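Local structure of cytochrome c (Pseudomonas aeruginosa, 6RTE) at residues Ile258-Ala272 with Val284-Pro296. The protein is the dihydro-heme d1 dehydrogenase NirN, a heme c-containing oxidoreductase of heme d1 biosynthesis built around an eight-bladed beta-propeller. Residues are numbered along the deposited sequence; the frame is centred on the assembly and turned at random.
Sequences IPAADAQGQASRVSA and VALKDVHELWELP
V270 and L286 face each other as a non-hydrogen-bonded pair where the inner strands of one blade of the eight-bladed propeller meet, and their methyls, V270 CG2 and L286 CD2, pack 3.9 Å apart. Segment 258-272 arrives from the outer strand of the preceding blade. A classic beta bulge follows, S271 and A272 both facing A285, whose carbonyl takes a short bond from S271 N (2.7 Å) and a weak one from A272 N; small A272 and A285 suit this close backbone pairing. Bulkier apolar groups make the buried core: L286 lays CD1 over one face of the W293 indole and I258 CG2 lies 4.1 Å from W293 CZ3, so the ring touches both blades.

The 260-269 loop and the 287-290 turn carry the polar contacts. Buried E291 accepts A263 N at OE2 (2.7 Å) and W293 NE1 at OE1 (2.9 Å); the second bond lies in the indole plane and fixes the ring's rotation, and R307 also pairs with this acid. On the solvent side A263, Q266 and H290 are exposed, and a water links D262 OD2 to H290 N.

Serine suits 268 because OG, anti to its own nitrogen (chi1 178°), both receives D288 N and donates to R269 O. Partly exposed D288 offers two oxygens to one arginine: in this side-on salt bridge the guanidinium and carboxylate planes are 7° apart. R269 NE meets D288 OD2 and NH2 meets OD1, both on syn lone pairs, while R269 N reaches OD2 from the anti side.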
loop_
_atom_site.group_PDB
_atom_site.type_symbol
_atom_site.label_atom_id
_atom_site.label_comp_id
_atom_site.label_asym_id
_atom_site.label_seq_id
_atom_site.Cartn_x
_atom_site.Cartn_y
_atom_site.Cartn_z
ATOM N N ILE A 258 -9.210 15.681 9.895
ATOM C CA ILE A 258 -8.805 15.486 11.289
ATOM C C ILE A 258 -7.297 15.692 11.422
ATOM O O ILE A 258 -6.518 14.818 11.020
ATOM C CB ILE A 258 -9.208 14.090 11.800
ATOM C CG1 ILE A 258 -10.706 13.835 11.576
ATOM C CG2 ILE A 258 -8.863 13.968 13.273
ATOM C CD1 ILE A 258 -11.129 12.380 11.802
ATOM N N PRO A 259 -6.836 16.820 11.964
ATOM C CA PRO A 259 -5.383 17.017 12.125
ATOM C C PRO A 259 -4.790 15.954 13.042
ATOM O O PRO A 259 -5.377 15.582 14.058
ATOM C CB PRO A 259 -5.271 18.420 12.743
ATOM C CG PRO A 259 -6.595 19.102 12.438
ATOM C CD PRO A 259 -7.616 17.984 12.432
ATOM N N ALA A 260 -3.630 15.435 12.661
ATOM C CA ALA A 260 -2.961 14.415 13.462
ATOM C C ALA A 260 -2.045 15.137 14.450
ATOM O O ALA A 260 -1.019 15.715 14.067
ATOM C CB ALA A 260 -2.194 13.434 12.576
ATOM N N ALA A 261 -2.441 15.139 15.715
ATOM C CA ALA A 261 -1.666 15.789 16.761
ATOM C C ALA A 261 -1.896 15.020 18.050
ATOM O O ALA A 261 -3.001 14.518 18.289
ATOM C CB ALA A 261 -2.071 17.263 16.911
ATOM N N ASP A 262 -0.859 14.919 18.882
ATOM C CA ASP A 262 -1.051 14.211 20.138
ATOM C C ASP A 262 -1.841 15.093 21.104
ATOM O O ASP A 262 -2.221 16.230 20.790
ATOM C CB ASP A 262 0.288 13.756 20.725
ATOM C CG ASP A 262 1.143 14.902 21.236
ATOM O OD1 ASP A 262 0.666 16.050 21.302
ATOM O OD2 ASP A 262 2.313 14.640 21.573
ATOM N N ALA A 263 -2.082 14.562 22.306
ATOM C CA ALA A 263 -2.886 15.273 23.288
ATOM C C ALA A 263 -2.217 16.562 23.742
ATOM O O ALA A 263 -2.906 17.468 24.223
ATOM C CB ALA A 263 -3.155 14.374 24.501
ATOM N N GLN A 264 -0.894 16.660 23.615
ATOM C CA GLN A 264 -0.169 17.878 23.947
ATOM C C GLN A 264 -0.121 18.872 22.791
ATOM O O GLN A 264 0.485 19.938 22.935
ATOM C CB GLN A 264 1.262 17.545 24.382
ATOM C CG GLN A 264 1.353 16.695 25.644
ATOM C CD GLN A 264 2.781 16.548 26.157
ATOM O OE1 GLN A 264 3.662 16.042 25.456
ATOM N NE2 GLN A 264 3.012 16.993 27.385
ATOM N N GLY A 265 -0.731 18.546 21.650
ATOM C CA GLY A 265 -0.750 19.437 20.507
ATOM C C GLY A 265 0.378 19.284 19.501
ATOM O O GLY A 265 0.415 20.048 18.531
ATOM N N GLN A 266 1.291 18.326 19.681
ATOM C CA GLN A 266 2.416 18.171 18.757
ATOM C C GLN A 266 1.958 17.504 17.457
ATOM O O GLN A 266 1.347 16.436 17.481
ATOM C CB GLN A 266 3.534 17.349 19.395
ATOM C CG GLN A 266 4.873 17.464 18.646
ATOM C CD GLN A 266 6.059 16.886 19.411
ATOM O OE1 GLN A 266 6.118 16.936 20.646
ATOM N NE2 GLN A 266 7.017 16.340 18.672
ATOM N N ALA A 267 2.276 18.139 16.327
ATOM C CA ALA A 267 1.851 17.637 15.027
ATOM C C ALA A 267 2.563 16.335 14.670
ATOM O O ALA A 267 3.707 16.094 15.070
ATOM C CB ALA A 267 2.140 18.676 13.943
ATOM N N SER A 268 1.882 15.499 13.885
ATOM C CA SER A 268 2.468 14.243 13.449
ATOM C C SER A 268 2.019 13.897 12.041
ATOM O O SER A 268 0.913 14.245 11.616
ATOM C CB SER A 268 2.089 13.091 14.393
ATOM O OG SER A 268 2.620 11.860 13.945
ATOM N N ARG A 269 2.888 13.179 11.332
ATOM C CA ARG A 269 2.490 12.463 10.136
ATOM C C ARG A 269 1.710 11.210 10.526
ATOM O O ARG A 269 1.919 10.639 11.598
ATOM C CB ARG A 269 3.720 12.068 9.318
ATOM C CG ARG A 269 4.540 13.237 8.818
ATOM C CD ARG A 269 5.887 12.780 8.253
ATOM N NE ARG A 269 6.774 12.293 9.313
ATOM C CZ ARG A 269 7.986 11.793 9.103
ATOM N NH1 ARG A 269 8.476 11.724 7.871
ATOM N NH2 ARG A 269 8.710 11.376 10.129
ATOM N N VAL A 270 0.793 10.797 9.658
ATOM C CA VAL A 270 0.109 9.517 9.817
ATOM C C VAL A 270 0.921 8.475 9.070
ATOM O O VAL A 270 1.177 8.625 7.875
ATOM C CB VAL A 270 -1.335 9.569 9.290
ATOM C CG1 VAL A 270 -1.945 8.175 9.343
ATOM C CG2 VAL A 270 -2.173 10.546 10.116
ATOM N N SER A 271 1.316 7.405 9.766
ATOM C CA SER A 271 2.071 6.357 9.105
ATOM C C SER A 271 1.167 5.437 8.283
ATOM O O SER A 271 1.487 5.113 7.133
ATOM C CB SER A 271 2.852 5.547 10.131
ATOM O OG SER A 271 3.606 4.566 9.444
ATOM N N ALA A 272 0.043 5.005 8.855
ATOM C CA ALA A 272 -0.869 4.107 8.150
ATOM C C ALA A 272 -2.204 4.066 8.879
ATOM O O ALA A 272 -2.261 4.231 10.104
ATOM C CB ALA A 272 -0.280 2.691 8.045
ATOM N N VAL A 284 -5.146 3.859 13.750
ATOM C CA VAL A 284 -4.241 4.784 13.082
ATOM C C VAL A 284 -2.874 4.731 13.755
ATOM O O VAL A 284 -2.765 4.900 14.980
ATOM C CB VAL A 284 -4.796 6.224 13.100
ATOM C CG1 VAL A 284 -3.843 7.186 12.388
ATOM C CG2 VAL A 284 -6.189 6.259 12.460
ATOM N N ALA A 285 -1.836 4.522 12.947
ATOM C CA ALA A 285 -0.449 4.585 13.388
ATOM C C ALA A 285 0.104 5.975 13.110
ATOM O O ALA A 285 0.013 6.461 11.978
ATOM C CB ALA A 285 0.402 3.543 12.672
ATOM N N LEU A 286 0.664 6.606 14.138
ATOM C CA LEU A 286 1.209 7.959 14.040
ATOM C C LEU A 286 2.735 7.937 14.051
ATOM O O LEU A 286 3.361 7.330 14.926
ATOM C CB LEU A 286 0.696 8.836 15.186
ATOM C CG LEU A 286 -0.810 9.065 15.136
ATOM C CD1 LEU A 286 -1.275 9.817 16.369
ATOM C CD2 LEU A 286 -1.227 9.820 13.850
ATOM N N LYS A 287 3.326 8.656 13.097
ATOM C CA LYS A 287 4.762 8.583 12.859
ATOM C C LYS A 287 5.569 9.269 13.956
ATOM O O LYS A 287 6.634 8.774 14.346
ATOM C CB LYS A 287 5.059 9.223 11.496
ATOM C CG LYS A 287 6.392 8.921 10.903
ATOM C CD LYS A 287 6.501 7.467 10.531
ATOM C CE LYS A 287 7.889 7.174 10.008
ATOM N NZ LYS A 287 8.244 5.753 10.227
ATOM N N ASP A 288 5.090 10.402 14.474
ATOM C CA ASP A 288 5.966 11.345 15.174
ATOM C C ASP A 288 5.557 11.647 16.606
ATOM O O ASP A 288 6.179 12.505 17.245
ATOM C CB ASP A 288 6.039 12.655 14.386
ATOM C CG ASP A 288 6.473 12.433 12.977
ATOM O OD1 ASP A 288 7.585 11.901 12.790
ATOM O OD2 ASP A 288 5.687 12.756 12.065
ATOM N N VAL A 289 4.553 10.963 17.144
ATOM C CA VAL A 289 4.146 11.162 18.526
ATOM C C VAL A 289 3.980 9.797 19.188
ATOM O O VAL A 289 3.860 8.764 18.526
ATOM C CB VAL A 289 2.837 11.978 18.630
ATOM C CG1 VAL A 289 3.089 13.426 18.195
ATOM C CG2 VAL A 289 1.743 11.346 17.790
ATOM N N HIS A 290 3.961 9.813 20.518
ATOM C CA HIS A 290 3.809 8.588 21.301
ATOM C C HIS A 290 2.350 8.249 21.552
ATOM O O HIS A 290 1.953 7.996 22.690
ATOM C CB HIS A 290 4.553 8.733 22.621
ATOM C CG HIS A 290 6.015 8.940 22.455
ATOM N ND1 HIS A 290 6.930 7.929 22.633
ATOM C CD2 HIS A 290 6.725 10.037 22.098
ATOM C CE1 HIS A 290 8.147 8.399 22.421
ATOM N NE2 HIS A 290 8.048 9.674 22.090
ATOM N N GLU A 291 1.555 8.231 20.478
ATOM C CA GLU A 291 0.144 7.887 20.545
ATOM C C GLU A 291 -0.212 6.991 19.375
ATOM O O GLU A 291 0.367 7.091 18.292
ATOM C CB GLU A 291 -0.768 9.122 20.482
ATOM C CG GLU A 291 -1.028 9.785 21.801
ATOM C CD GLU A 291 -1.892 11.024 21.672
ATOM O OE1 GLU A 291 -2.623 11.171 20.655
ATOM O OE2 GLU A 291 -1.832 11.846 22.601
ATOM N N LEU A 292 -1.177 6.116 19.602
ATOM C CA LEU A 292 -1.905 5.488 18.509
ATOM C C LEU A 292 -3.387 5.720 18.769
ATOM O O LEU A 292 -3.810 5.921 19.913
ATOM C CB LEU A 292 -1.585 4.005 18.359
ATOM C CG LEU A 292 -2.061 2.998 19.398
ATOM C CD1 LEU A 292 -3.429 2.469 19.031
ATOM C CD2 LEU A 292 -1.063 1.859 19.507
ATOM N N TRP A 293 -4.153 5.733 17.686
ATOM C CA TRP A 293 -5.555 6.142 17.727
ATOM C C TRP A 293 -6.445 4.984 17.299
ATOM O O TRP A 293 -6.090 4.213 16.393
ATOM C CB TRP A 293 -5.803 7.328 16.802
ATOM C CG TRP A 293 -5.256 8.658 17.245
ATOM C CD1 TRP A 293 -4.510 8.933 18.367
ATOM C CD2 TRP A 293 -5.426 9.904 16.563
ATOM N NE1 TRP A 293 -4.213 10.270 18.412
ATOM C CE2 TRP A 293 -4.765 10.892 17.323
ATOM C CE3 TRP A 293 -6.080 10.282 15.383
ATOM C CZ2 TRP A 293 -4.740 12.232 16.942
ATOM C CZ3 TRP A 293 -6.053 11.617 15.004
ATOM C CH2 TRP A 293 -5.389 12.574 15.776
ATOM N N GLU A 294 -7.592 4.858 17.959
ATOM C CA GLU A 294 -8.720 4.095 17.441
ATOM C C GLU A 294 -9.868 5.073 17.227
ATOM O O GLU A 294 -10.148 5.902 18.103
ATOM C CB GLU A 294 -9.134 2.971 18.398
ATOM C CG GLU A 294 -10.219 2.061 17.847
ATOM C CD GLU A 294 -10.534 0.885 18.757
ATOM O OE1 GLU A 294 -10.136 0.911 19.946
ATOM O OE2 GLU A 294 -11.181 -0.073 18.282
ATOM N N LEU A 295 -10.503 4.994 16.063
ATOM C CA LEU A 295 -11.641 5.844 15.724
ATOM C C LEU A 295 -12.865 4.963 15.478
ATOM O O LEU A 295 -13.040 4.444 14.357
ATOM C CB LEU A 295 -11.333 6.690 14.494
ATOM C CG LEU A 295 -10.277 7.791 14.674
ATOM C CD1 LEU A 295 -8.859 7.244 14.444
ATOM C CD2 LEU A 295 -10.541 8.939 13.739
ATOM N N PRO A 296 -13.725 4.757 16.468
ATOM C CA PRO A 296 -14.907 3.917 16.247
ATOM C C PRO A 296 -15.938 4.577 15.346
ATOM O O PRO A 296 -16.155 5.795 15.386
ATOM C CB PRO A 296 -15.466 3.715 17.664
ATOM C CG PRO A 296 -15.005 4.896 18.417
ATOM C CD PRO A 296 -13.637 5.213 17.869
HETATM O O HOH W 1 3.300 12.190 22.253
#